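PDB 1KS8: endo-b-1,4-glucanase from Nasutitermes takasagoensis, which probably hydrolyses internal beta-1,4-glucosidic linkages of cellulose and related beta-glucans, as a family 9 glycoside hydrolase with an (alpha/alpha)6-barrel catalytic domain. Local coordinates for residues 185-188 against 189-193; 371-374 against 375-378; 328-331 against 332-335; 267-271 against 272-276; 117-120 against 121-124. All blocks are in the same frame, centred on the assembly; numbering follows the deposited sequence.

Interaction 1 (185-188 against 189-193); sequences FDFA and NNYRG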
loop_
_atom_site.group_PDB
_atom_site.type_symbol
_atom_site.label_atom_id
_atom_site.label_comp_id
_atom_site.label_asym_id
_atom_site.label_seq_id
_atom_site.Cartn_x
_atom_site.Cartn_y
_atom_site.Cartn_z
ATOM N N PHE A 185 8.760 15.309 7.755
ATOM C CA PHE A 185 10.009 15.155 7.021
ATOM C C PHE A 185 11.155 15.698 7.867
ATOM O O PHE A 185 12.215 15.086 7.948
ATOM C CB PHE A 185 9.992 15.906 5.692
ATOM C CG PHE A 185 11.308 15.850 4.970
ATOM C CD1 PHE A 185 11.755 14.658 4.406
ATOM C CD2 PHE A 185 12.137 16.966 4.921
ATOM C CE1 PHE A 185 13.012 14.576 3.807
ATOM C CE2 PHE A 185 13.394 16.895 4.324
ATOM C CZ PHE A 185 13.834 15.697 3.768
ATOM N N ASP A 186 10.941 16.855 8.487
ATOM C CA ASP A 186 11.968 17.453 9.328
ATOM C C ASP A 186 12.311 16.500 10.464
ATOM O O ASP A 186 13.478 16.311 10.796
ATOM C CB ASP A 186 11.483 18.792 9.884
ATOM C CG ASP A 186 11.605 19.919 8.875
ATOM O OD1 ASP A 186 10.990 20.981 9.097
ATOM O OD2 ASP A 186 12.325 19.746 7.867
ATOM N N PHE A 187 11.284 15.896 11.054
ATOM C CA PHE A 187 11.482 14.941 12.136
ATOM C C PHE A 187 12.322 13.764 11.625
ATOM O O PHE A 187 13.315 13.379 12.243
ATOM C CB PHE A 187 10.112 14.466 12.650
ATOM C CG PHE A 187 10.174 13.322 13.632
ATOM C CD1 PHE A 187 11.158 13.264 14.615
ATOM C CD2 PHE A 187 9.213 12.315 13.588
ATOM C CE1 PHE A 187 11.185 12.218 15.538
ATOM C CE2 PHE A 187 9.232 11.268 14.507
ATOM C CZ PHE A 187 10.220 11.220 15.483
ATOM N N ALA A 188 11.928 13.212 10.481
ATOM C CA ALA A 188 12.633 12.082 9.886
ATOM C C ALA A 188 14.086 12.397 9.534
ATOM O O ALA A 188 14.978 11.577 9.743
ATOM C CB ALA A 188 11.897 11.616 8.636
ATOM N N ASN A 189 14.322 13.589 9.002
ATOM C CA ASN A 189 15.665 13.979 8.593
ATOM C C ASN A 189 16.573 14.442 9.730
ATOM O O ASN A 189 17.778 14.182 9.709
ATOM C CB ASN A 189 15.570 15.070 7.524
ATOM C CG ASN A 189 16.876 15.276 6.788
ATOM O OD1 ASN A 189 17.550 14.314 6.420
ATOM N ND2 ASN A 189 17.234 16.534 6.555
ATOM N N ASN A 190 15.996 15.121 10.718
ATOM C CA ASN A 190 16.758 15.639 11.856
ATOM C C ASN A 190 17.067 14.592 12.927
ATOM O O ASN A 190 18.023 14.735 13.689
ATOM C CB ASN A 190 15.999 16.804 12.500
ATOM C CG ASN A 190 15.890 18.011 11.585
ATOM O OD1 ASN A 190 15.058 18.895 11.803
ATOM N ND2 ASN A 190 16.735 18.062 10.565
ATOM N N TYR A 191 16.248 13.549 12.987
ATOM C CA TYR A 191 16.424 12.479 13.964
ATOM C C TYR A 191 16.461 11.154 13.206
ATOM O O TYR A 191 15.426 10.526 12.965
ATOM C CB TYR A 191 15.269 12.513 14.969
ATOM C CG TYR A 191 15.193 13.825 15.724
ATOM C CD1 TYR A 191 15.954 14.034 16.873
ATOM C CD2 TYR A 191 14.408 14.878 15.254
ATOM C CE1 TYR A 191 15.938 15.264 17.533
ATOM C CE2 TYR A 191 14.385 16.112 15.905
ATOM C CZ TYR A 191 15.153 16.296 17.042
ATOM O OH TYR A 191 15.145 17.520 17.678
ATOM N N ARG A 192 17.671 10.744 12.836
ATOM C CA ARG A 192 17.907 9.528 12.062
ATOM C C ARG A 192 17.835 8.217 12.844
ATOM O O ARG A 192 18.390 8.097 13.938
ATOM C CB ARG A 192 19.278 9.617 11.379
ATOM C CG ARG A 192 19.496 10.841 10.494
ATOM C CD ARG A 192 18.654 10.788 9.229
ATOM N NE ARG A 192 18.918 11.913 8.332
ATOM C CZ ARG A 192 19.996 12.031 7.560
ATOM N NH1 ARG A 192 20.932 11.091 7.565
ATOM N NH2 ARG A 192 20.135 13.092 6.776
ATOM N N GLY A 193 17.162 7.229 12.259
ATOM C CA GLY A 193 17.043 5.929 12.896
ATOM C C GLY A 193 15.998 5.040 12.247
ATOM O O GLY A 193 15.120 5.524 11.533
HETATM O O HOH W 1 15.119 18.811 7.505
#
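One face of the Phe185 ring carries CB of Asn189, toward the rim, with Phe185 CZ 4.2 Å from Asn189 CB; the two side chains run alongside each other, ring and amide planes only 17° apart. Two residues along, the Phe187 ring is met at its edge, in plane, by Tyr191, whose CD2 lies 3.7 Å from Phe187 CD1. These two side chains cross at about a right angle, but with the ring planes inclined at 51° the pair is neither a stack nor a T-shape. Phe187 O sits at the edge of the Tyr191 ring and also accepts from Tyr191 N at 3.0 Å. These pairs span the C-terminal end of helix 171-190, one of the long helices of the (alpha/alpha)6 barrel; Tyr191 is the first residue to leave helical geometry. Phe185 packs on Ala218 and Leu222 of helix 212-226, Phe187 and Ala188 touch Ala152 of helix 149-165, and Ser149 OG bonds to Ala188 O and Gly193 N. Water 1 accepts from Asn189 ND2 and donates to Asp186 OD2 at 3.0 Å, so both ends of the Asn189 amide are held, the other by Arg192. That chain bends at CG (chi2 -70°) and folds back to grip Asn189 side-on: Arg192 NE donates to the backbone Asn189 O at 2.9 Å, and Arg192 NH2 to Asn189 OD1, also at 2.9 Å.

Interaction 2 (371-374 against 375-378); sequences TCDW and NTFN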
loop_
_atom_site.group_PDB
_atom_site.type_symbol
_atom_site.label_atom_id
_atom_site.label_comp_id
_atom_site.label_asym_id
_atom_site.label_seq_id
_atom_site.Cartn_x
_atom_site.Cartn_y
_atom_site.Cartn_z
ATOM N N THR A 371 -21.328 -16.940 16.679
ATOM C CA THR A 371 -19.951 -16.811 17.125
ATOM C C THR A 371 -18.951 -16.911 15.983
ATOM O O THR A 371 -19.150 -17.670 15.033
ATOM C CB THR A 371 -19.577 -17.912 18.137
ATOM O OG1 THR A 371 -19.694 -19.194 17.511
ATOM C CG2 THR A 371 -20.479 -17.865 19.334
ATOM N N CYS A 372 -17.892 -16.113 16.075
ATOM C CA CYS A 372 -16.803 -16.186 15.114
ATOM C C CYS A 372 -15.574 -16.361 15.986
ATOM O O CYS A 372 -15.265 -15.503 16.817
ATOM C CB CYS A 372 -16.637 -14.920 14.279
ATOM S SG CYS A 372 -15.520 -15.281 12.884
ATOM N N ASP A 373 -14.894 -17.486 15.821
ATOM C CA ASP A 373 -13.705 -17.769 16.611
ATOM C C ASP A 373 -12.754 -18.634 15.802
ATOM O O ASP A 373 -12.869 -18.698 14.580
ATOM C CB ASP A 373 -14.095 -18.451 17.934
ATOM C CG ASP A 373 -14.845 -19.760 17.736
ATOM O OD1 ASP A 373 -15.339 -20.303 18.748
ATOM O OD2 ASP A 373 -14.943 -20.252 16.593
ATOM N N TRP A 374 -11.812 -19.298 16.464
ATOM C CA TRP A 374 -10.872 -20.128 15.725
ATOM C C TRP A 374 -11.523 -21.315 15.029
ATOM O O TRP A 374 -10.934 -21.897 14.120
ATOM C CB TRP A 374 -9.728 -20.583 16.632
ATOM C CG TRP A 374 -8.745 -19.476 16.881
ATOM C CD1 TRP A 374 -8.685 -18.654 17.968
ATOM C CD2 TRP A 374 -7.724 -19.027 15.981
ATOM N NE1 TRP A 374 -7.692 -17.717 17.800
ATOM C CE2 TRP A 374 -7.087 -17.924 16.589
ATOM C CE3 TRP A 374 -7.292 -19.446 14.716
ATOM C CZ2 TRP A 374 -6.034 -17.234 15.974
ATOM C CZ3 TRP A 374 -6.244 -18.759 14.104
ATOM C CH2 TRP A 374 -5.629 -17.665 14.737
ATOM N N ASN A 375 -12.730 -21.685 15.446
ATOM C CA ASN A 375 -13.414 -22.782 14.775
ATOM C C ASN A 375 -13.823 -22.287 13.387
ATOM O O ASN A 375 -13.920 -23.064 12.442
ATOM C CB ASN A 375 -14.643 -23.228 15.570
ATOM C CG ASN A 375 -14.273 -23.914 16.870
ATOM O OD1 ASN A 375 -14.478 -23.373 17.957
ATOM N ND2 ASN A 375 -13.714 -25.110 16.762
ATOM N N THR A 376 -14.051 -20.980 13.268
ATOM C CA THR A 376 -14.419 -20.378 11.989
ATOM C C THR A 376 -13.197 -20.451 11.072
ATOM O O THR A 376 -13.306 -20.787 9.895
ATOM C CB THR A 376 -14.847 -18.904 12.170
ATOM O OG1 THR A 376 -15.866 -18.827 13.174
ATOM C CG2 THR A 376 -15.399 -18.341 10.861
ATOM N N PHE A 377 -12.031 -20.129 11.624
ATOM C CA PHE A 377 -10.781 -20.196 10.876
ATOM C C PHE A 377 -10.577 -21.627 10.374
ATOM O O PHE A 377 -10.137 -21.854 9.246
ATOM C CB PHE A 377 -9.610 -19.822 11.790
ATOM C CG PHE A 377 -8.260 -20.170 11.227
ATOM C CD1 PHE A 377 -7.670 -19.378 10.246
ATOM C CD2 PHE A 377 -7.576 -21.299 11.676
ATOM C CE1 PHE A 377 -6.420 -19.701 9.721
ATOM C CE2 PHE A 377 -6.327 -21.632 11.158
ATOM C CZ PHE A 377 -5.746 -20.830 10.178
ATOM N N ASN A 378 -10.921 -22.580 11.235
ATOM C CA ASN A 378 -10.757 -24.005 10.966
ATOM C C ASN A 378 -11.819 -24.600 10.034
ATOM O O ASN A 378 -11.738 -25.772 9.671
ATOM C CB ASN A 378 -10.747 -24.745 12.312
ATOM C CG ASN A 378 -10.119 -26.123 12.231
ATOM O OD1 ASN A 378 -9.078 -26.311 11.602
ATOM N ND2 ASN A 378 -10.740 -27.091 12.895
#
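Asp373 O takes two backbone donors from the turn that follows: Thr376 N at 2.9 Å, from well above the carbonyl plane, and, weakly, Phe377 N at 3.4 Å from Asp373 O. Asp373 is the N-cap of the short helix 374-377, and its side chain caps the same turn. With chi1 at 59°, CG stands between the backbone N and the carbonyl carbon, which brings the carboxylate over the first backbone N-H groups of the helix; Asp373 OD2 accepts from Asn375 N at 2.9 Å, met from above the carboxylate plane. Thr376 OG1 in turn accepts from Asp373 N at 3.1 Å, and together with the carboxylate cap, whose donor is Asn375 N, this bond makes a capping box of Asp373 and Thr376. An alanine at Asp373 is likely to leave Asn375 N without its capping acceptor and the first turn more prone to fray. Thr376 also presses against sulfur, its CG2 lying 3.7 Å from Cys372 SG. Along the same turn, Trp374 directs the edge of its six-membered ring at the face of Phe377, a T-shaped pair with planes at 75° and Trp374 CE3 3.6 Å from Phe377 CD2. The indole nitrogen is engaged by Ala125 O, and both rings also meet Trp127. The turn sits at the surface: the Cys372-Cys365 disulfide closes the loop between helices 361-364 and 374-377, Trp374 ties it to the chain just past helix 120-124, and Phe377 O bonds to Arg405.

Interaction 3 (328-331 against 332-335); sequences RQFA and QTQI
Thr333 has OG1 set between its backbone N and carbonyl carbon (chi1 66°), which points the hydroxyl back at Phe330 O; Gln334, with CG beside its backbone N and the chain bent at chi2, curls its amide round to the same place. Thr333 OG1 donates to Phe330 O at 2.6 Å, in the carbonyl plane and on a lone pair. It then accepts from Gln334 NE2 at 3.2 Å, a nearly straight bond at 162° lying in the plane of the amide. The same hydroxyl hovers over the centre of the Phe330 ring, 4.1 Å above its plane. Gln334 passes obliquely beside that ring, its amide plane turned only 12° from it, with Gln334 NE2 3.7 Å from Phe330 CE2. This amide is buried and further bonded, through OE1 to Leu296 N and through NE2 to Gly294 O. A leucine in place of Gln334 would probably leave Leu296 N and Gly294 O without these mates and Thr333 OG1 without its donor. Phe330 reaches Met314 and Ala331 reaches Leu315, while Ile335 packs against Phe421 and Leu425. The contact is a threonine hydroxyl bonded to a carbonyl three residues back within helix 324-341, which packs on helices 303-319 and 415-430 in the helical barrel of family 9.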
loop_
_atom_site.group_PDB
_atom_site.type_symbol
_atom_site.label_atom_id
_atom_site.label_comp_id
_atom_site.label_asym_id
_atom_site.label_seq_id
_atom_site.Cartn_x
_atom_site.Cartn_y
_atom_site.Cartn_z
ATOM N N ARG A 328 4.120 -0.891 -21.401
ATOM C CA ARG A 328 2.703 -0.944 -21.064
ATOM C C ARG A 328 2.141 -2.333 -21.333
ATOM O O ARG A 328 1.349 -2.857 -20.548
ATOM C CB ARG A 328 1.936 0.103 -21.875
ATOM C CG ARG A 328 2.169 1.518 -21.382
ATOM C CD ARG A 328 1.680 2.564 -22.371
ATOM N NE ARG A 328 1.800 3.904 -21.806
ATOM C CZ ARG A 328 1.741 5.032 -22.508
ATOM N NH1 ARG A 328 1.565 4.998 -23.822
ATOM N NH2 ARG A 328 1.852 6.200 -21.885
ATOM N N GLN A 329 2.556 -2.933 -22.443
ATOM C CA GLN A 329 2.094 -4.269 -22.798
ATOM C C GLN A 329 2.555 -5.282 -21.754
ATOM O O GLN A 329 1.767 -6.115 -21.300
ATOM C CB GLN A 329 2.636 -4.670 -24.171
ATOM C CG GLN A 329 2.238 -6.074 -24.619
ATOM C CD GLN A 329 0.784 -6.174 -25.049
ATOM O OE1 GLN A 329 0.290 -7.261 -25.348
ATOM N NE2 GLN A 329 0.094 -5.040 -25.090
ATOM N N PHE A 330 3.825 -5.212 -21.364
ATOM C CA PHE A 330 4.328 -6.161 -20.382
ATOM C C PHE A 330 3.619 -5.978 -19.047
ATOM O O PHE A 330 3.261 -6.954 -18.389
ATOM C CB PHE A 330 5.836 -6.017 -20.174
ATOM C CG PHE A 330 6.444 -7.190 -19.458
ATOM C CD1 PHE A 330 6.965 -8.264 -20.172
ATOM C CD2 PHE A 330 6.416 -7.260 -18.070
ATOM C CE1 PHE A 330 7.445 -9.395 -19.511
ATOM C CE2 PHE A 330 6.891 -8.384 -17.401
ATOM C CZ PHE A 330 7.407 -9.455 -18.124
ATOM N N ALA A 331 3.428 -4.729 -18.641
ATOM C CA ALA A 331 2.739 -4.449 -17.387
ATOM C C ALA A 331 1.359 -5.098 -17.428
ATOM O O ALA A 331 0.916 -5.699 -16.450
ATOM C CB ALA A 331 2.605 -2.952 -17.187
ATOM N N GLN A 332 0.684 -4.982 -18.568
ATOM C CA GLN A 332 -0.645 -5.561 -18.722
ATOM C C GLN A 332 -0.629 -7.084 -18.574
ATOM O O GLN A 332 -1.567 -7.663 -18.025
ATOM C CB GLN A 332 -1.246 -5.181 -20.081
ATOM C CG GLN A 332 -2.712 -5.578 -20.222
ATOM C CD GLN A 332 -3.276 -5.324 -21.610
ATOM O OE1 GLN A 332 -4.487 -5.408 -21.821
ATOM N NE2 GLN A 332 -2.404 -5.024 -22.564
ATOM N N THR A 333 0.422 -7.745 -19.057
ATOM C CA THR A 333 0.465 -9.199 -18.932
ATOM C C THR A 333 0.520 -9.624 -17.466
ATOM O O THR A 333 -0.024 -10.663 -17.096
ATOM C CB THR A 333 1.678 -9.832 -19.661
ATOM O OG1 THR A 333 2.897 -9.431 -19.023
ATOM C CG2 THR A 333 1.699 -9.418 -21.125
ATOM N N GLN A 334 1.175 -8.823 -16.633
ATOM C CA GLN A 334 1.285 -9.156 -15.219
ATOM C C GLN A 334 -0.052 -8.969 -14.520
ATOM O O GLN A 334 -0.480 -9.824 -13.742
ATOM C CB GLN A 334 2.372 -8.302 -14.564
ATOM C CG GLN A 334 3.739 -8.528 -15.192
ATOM C CD GLN A 334 4.160 -9.987 -15.146
ATOM O OE1 GLN A 334 4.423 -10.532 -14.078
ATOM N NE2 GLN A 334 4.213 -10.628 -16.309
ATOM N N ILE A 335 -0.717 -7.853 -14.798
ATOM C CA ILE A 335 -2.022 -7.607 -14.206
ATOM C C ILE A 335 -2.988 -8.676 -14.722
ATOM O O ILE A 335 -3.770 -9.240 -13.958
ATOM C CB ILE A 335 -2.546 -6.201 -14.576
ATOM C CG1 ILE A 335 -1.601 -5.130 -14.014
ATOM C CG2 ILE A 335 -3.961 -6.008 -14.046
ATOM C CD1 ILE A 335 -1.388 -5.203 -12.507
#

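Interaction 4 (267-271 against 272-276); sequences LTNKQ and AYKDT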
loop_
_atom_site.group_PDB
_atom_site.type_symbol
_atom_site.label_atom_id
_atom_site.label_comp_id
_atom_site.label_asym_id
_atom_site.label_seq_id
_atom_site.Cartn_x
_atom_site.Cartn_y
_atom_site.Cartn_z
ATOM N N LEU A 267 10.391 14.600 -12.169
ATOM C CA LEU A 267 10.559 15.911 -11.548
ATOM C C LEU A 267 11.748 16.728 -12.047
ATOM O O LEU A 267 11.704 17.960 -12.034
ATOM C CB LEU A 267 10.673 15.753 -10.027
ATOM C CG LEU A 267 9.472 15.144 -9.301
ATOM C CD1 LEU A 267 9.805 14.979 -7.827
ATOM C CD2 LEU A 267 8.254 16.037 -9.473
ATOM N N THR A 268 12.805 16.049 -12.483
ATOM C CA THR A 268 14.007 16.735 -12.952
ATOM C C THR A 268 14.263 16.596 -14.449
ATOM O O THR A 268 14.993 17.399 -15.032
ATOM C CB THR A 268 15.254 16.217 -12.222
ATOM O OG1 THR A 268 15.495 14.856 -12.603
ATOM C CG2 THR A 268 15.056 16.291 -10.709
ATOM N N ASN A 269 13.675 15.571 -15.060
ATOM C CA ASN A 269 13.846 15.302 -16.488
ATOM C C ASN A 269 15.288 14.888 -16.784
ATOM O O ASN A 269 15.698 14.838 -17.944
ATOM C CB ASN A 269 13.492 16.543 -17.318
ATOM C CG ASN A 269 13.214 16.214 -18.778
ATOM O OD1 ASN A 269 13.366 17.064 -19.657
ATOM N ND2 ASN A 269 12.786 14.985 -19.039
ATOM N N LYS A 270 16.055 14.588 -15.739
ATOM C CA LYS A 270 17.448 14.189 -15.915
ATOM C C LYS A 270 17.580 12.781 -16.483
ATOM O O LYS A 270 16.922 11.845 -16.024
ATOM C CB LYS A 270 18.206 14.285 -14.591
ATOM C CG LYS A 270 18.425 15.707 -14.107
ATOM C CD LYS A 270 19.270 15.731 -12.847
ATOM C CE LYS A 270 19.496 17.150 -12.359
ATOM N NZ LYS A 270 20.383 17.170 -11.163
ATOM N N GLN A 271 18.449 12.638 -17.479
ATOM C CA GLN A 271 18.666 11.356 -18.139
ATOM C C GLN A 271 19.201 10.254 -17.226
ATOM O O GLN A 271 18.840 9.088 -17.387
ATOM C CB GLN A 271 19.619 11.533 -19.328
ATOM C CG GLN A 271 19.855 10.250 -20.113
ATOM C CD GLN A 271 18.598 9.744 -20.799
ATOM O OE1 GLN A 271 18.308 8.546 -20.788
ATOM N NE2 GLN A 271 17.850 10.654 -21.408
ATOM N N ALA A 272 20.054 10.615 -16.271
ATOM C CA ALA A 272 20.642 9.633 -15.361
ATOM C C ALA A 272 19.597 8.761 -14.665
ATOM O O ALA A 272 19.755 7.544 -14.579
ATOM C CB ALA A 272 21.510 10.337 -14.322
ATOM N N TYR A 273 18.537 9.384 -14.161
ATOM C CA TYR A 273 17.486 8.634 -13.485
ATOM C C TYR A 273 16.771 7.720 -14.476
ATOM O O TYR A 273 16.444 6.578 -14.156
ATOM C CB TYR A 273 16.473 9.585 -12.847
ATOM C CG TYR A 273 17.060 10.512 -11.805
ATOM C CD1 TYR A 273 17.716 10.009 -10.680
ATOM C CD2 TYR A 273 16.950 11.896 -11.940
ATOM C CE1 TYR A 273 18.246 10.865 -9.714
ATOM C CE2 TYR A 273 17.475 12.756 -10.982
ATOM C CZ TYR A 273 18.120 12.236 -9.873
ATOM O OH TYR A 273 18.634 13.087 -8.922
ATOM N N LYS A 274 16.536 8.232 -15.682
ATOM C CA LYS A 274 15.862 7.462 -16.718
ATOM C C LYS A 274 16.677 6.237 -17.110
ATOM O O LYS A 274 16.110 5.189 -17.417
ATOM C CB LYS A 274 15.599 8.339 -17.945
ATOM C CG LYS A 274 14.772 9.577 -17.636
ATOM C CD LYS A 274 14.588 10.451 -18.864
ATOM C CE LYS A 274 13.941 11.775 -18.495
ATOM N NZ LYS A 274 13.754 12.636 -19.692
ATOM N N ASP A 275 18.004 6.365 -17.097
ATOM C CA ASP A 275 18.874 5.242 -17.437
ATOM C C ASP A 275 18.683 4.120 -16.419
ATOM O O ASP A 275 18.550 2.952 -16.781
ATOM C CB ASP A 275 20.354 5.654 -17.432
ATOM C CG ASP A 275 20.702 6.643 -18.530
ATOM O OD1 ASP A 275 20.130 6.551 -19.633
ATOM O OD2 ASP A 275 21.575 7.505 -18.290
ATOM N N THR A 276 18.676 4.481 -15.140
ATOM C CA THR A 276 18.518 3.485 -14.088
ATOM C C THR A 276 17.162 2.788 -14.173
ATOM O O THR A 276 17.066 1.582 -13.948
ATOM C CB THR A 276 18.692 4.119 -12.696
ATOM O OG1 THR A 276 19.948 4.812 -12.644
ATOM C CG2 THR A 276 18.681 3.045 -11.621
#
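An ST turn opens the link between helices 257-268 and 271-286 of the (alpha/alpha)6 barrel: Thr268 OG1 accepts from Lys270 N at 3.2 Å, just where Asn269 leaves the first helix with positive phi. The same hydroxyl is also hydrogen-bonded to Leu264 O, one turn back in helix 257-268. It abuts the edge of the Tyr273 ring, near its plane, with Thr268 OG1 3.3 Å from Tyr273 CE2, the two side chains crossing at about a right angle. Lys270, extended beyond CG, runs alongside Tyr273 in the same direction, its CB 3.8 Å from Tyr273 CD2. Both end at one carboxylate, for Lys270 NZ forms a salt bridge and Tyr273 OH a hydrogen bond with Glu236 OE2 of helix 229-241; Tyr239 meets the tyrosine ring edge-to-face. Lys270 is the N-cap of the second helix, and its carbonyl takes a weak bond from Tyr273 N. Asp275 N follows with a sound bond to Gln271 O at 2.9 Å. Lys274, also extended beyond CG, brings NZ to Asn269 O at 3.4 Å. That bond is weak, whereas Lys270 makes a salt bridge, and its nearby ammonium would tend to stabilise a negative charge on Glu236.

Interaction 5 (117-120 against 121-124); sequences VGQG and DADH
Gln119 OE1 accepts from Ala122 N at 3.0 Å, a side-chain cap on the first turn of helix 120-124, with Ala122 CB alongside at 3.5 Å from Gln119 OE1. The glutamine reaches this point because CG is anti to its backbone N (chi1 -178°) and the chain stays extended to the amide, whose carbonyl end then lies over the helix start with the donor tilted 18° from its plane. Its own backbone carbonyl serves the next turn position, as Gln119 O accepts from Asp123 N at 2.9 Å. Gly120 O then takes His124 N, also at 2.9 Å, and the same oxygen lies over one face of the imidazole, toward the rim, 3.0 Å from His124 CG. One carbonyl thus meets both the backbone NH and the flat side of the histidine.

Beyond this shell, Gly120 N is bound by Asp201 OD1. His124 NE2 bonds to Asp57 OD2, and Phe205 meets the imidazole with planes near 90°; Asp123 OD2 accepts from Phe58 N. A sulfate, probably from the crystallisation liquor, lies about 3 Å from the His124 side chain, and from that side chain to that of Glu412, a predicted active-site residue, is about 8 Å. Gly118, whose backbone angles call for glycine, links the turn to strand 113-117, the middle strand of the small antiparallel sheet between 60-61 and 139-142.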
loop_
_atom_site.group_PDB
_atom_site.type_symbol
_atom_site.label_atom_id
_atom_site.label_comp_id
_atom_site.label_asym_id
_atom_site.label_seq_id
_atom_site.Cartn_x
_atom_site.Cartn_y
_atom_site.Cartn_z
ATOM N N VAL A 117 -0.910 0.572 16.368
ATOM C CA VAL A 117 -1.978 0.405 17.347
ATOM C C VAL A 117 -2.300 -1.080 17.270
ATOM O O VAL A 117 -2.629 -1.605 16.196
ATOM C CB VAL A 117 -3.245 1.219 17.038
ATOM C CG1 VAL A 117 -4.298 0.937 18.112
ATOM C CG2 VAL A 117 -2.917 2.705 17.015
ATOM N N GLY A 118 -2.175 -1.750 18.411
ATOM C CA GLY A 118 -2.399 -3.179 18.485
ATOM C C GLY A 118 -1.041 -3.854 18.556
ATOM O O GLY A 118 -0.090 -3.408 17.909
ATOM N N GLN A 119 -0.931 -4.904 19.363
ATOM C CA GLN A 119 0.324 -5.636 19.477
ATOM C C GLN A 119 0.201 -6.871 18.600
ATOM O O GLN A 119 -0.850 -7.507 18.571
ATOM C CB GLN A 119 0.585 -6.077 20.918
ATOM C CG GLN A 119 1.916 -6.807 21.053
ATOM C CD GLN A 119 1.942 -7.810 22.186
ATOM O OE1 GLN A 119 1.039 -8.638 22.320
ATOM N NE2 GLN A 119 2.994 -7.760 22.998
ATOM N N GLY A 120 1.271 -7.216 17.892
ATOM C CA GLY A 120 1.221 -8.379 17.024
ATOM C C GLY A 120 0.694 -9.649 17.667
ATOM O O GLY A 120 -0.233 -10.274 17.151
ATOM N N ASP A 121 1.260 -10.040 18.803
ATOM C CA ASP A 121 0.818 -11.272 19.443
ATOM C C ASP A 121 -0.605 -11.264 19.977
ATOM O O ASP A 121 -1.367 -12.193 19.718
ATOM C CB ASP A 121 1.782 -11.666 20.562
ATOM C CG ASP A 121 3.138 -12.095 20.034
ATOM O OD1 ASP A 121 3.274 -12.246 18.799
ATOM O OD2 ASP A 121 4.065 -12.286 20.853
ATOM N N ALA A 122 -0.969 -10.227 20.722
ATOM C CA ALA A 122 -2.311 -10.151 21.286
ATOM C C ALA A 122 -3.357 -10.109 20.180
ATOM O O ALA A 122 -4.414 -10.731 20.286
ATOM C CB ALA A 122 -2.440 -8.921 22.172
ATOM N N ASP A 123 -3.056 -9.374 19.117
ATOM C CA ASP A 123 -3.984 -9.262 18.002
ATOM C C ASP A 123 -4.125 -10.582 17.246
ATOM O O ASP A 123 -5.233 -11.066 17.016
ATOM C CB ASP A 123 -3.511 -8.181 17.028
ATOM C CG ASP A 123 -4.542 -7.871 15.966
ATOM O OD1 ASP A 123 -5.449 -7.066 16.245
ATOM O OD2 ASP A 123 -4.453 -8.440 14.861
ATOM N N HIS A 124 -2.996 -11.171 16.871
ATOM C CA HIS A 124 -3.012 -12.407 16.103
ATOM C C HIS A 124 -3.513 -13.646 16.840
ATOM O O HIS A 124 -3.884 -14.635 16.208
ATOM C CB HIS A 124 -1.623 -12.641 15.509
ATOM C CG HIS A 124 -1.193 -11.557 14.569
ATOM N ND1 HIS A 124 0.067 -11.503 14.012
ATOM C CD2 HIS A 124 -1.863 -10.482 14.089
ATOM C CE1 HIS A 124 0.154 -10.442 13.228
ATOM N NE2 HIS A 124 -1.003 -9.805 13.259
#

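Overall arrangement
Along the chain the order is interaction 5, 1, 4, 3, 2. Interactions 1, 3 and 4 belong to the long helices of the barrel: the end of 171-190, the middle of 324-341, and the link between 257-268 and 271-286. Centres of 3 and 4 are about 23 Å apart, those of 1 and 4 about 26 Å. Interactions 2 and 5 are short helix starts, centres about 18 Å apart, touching where Trp374 CZ2 lies 3.4 Å from His124 O. Interaction 4 is across the chain's centre from both. Thus 1, 3 and 4 belong to the helical scaffold, while 2 and 5 join loop elements that probably flank the predicted catalytic residues.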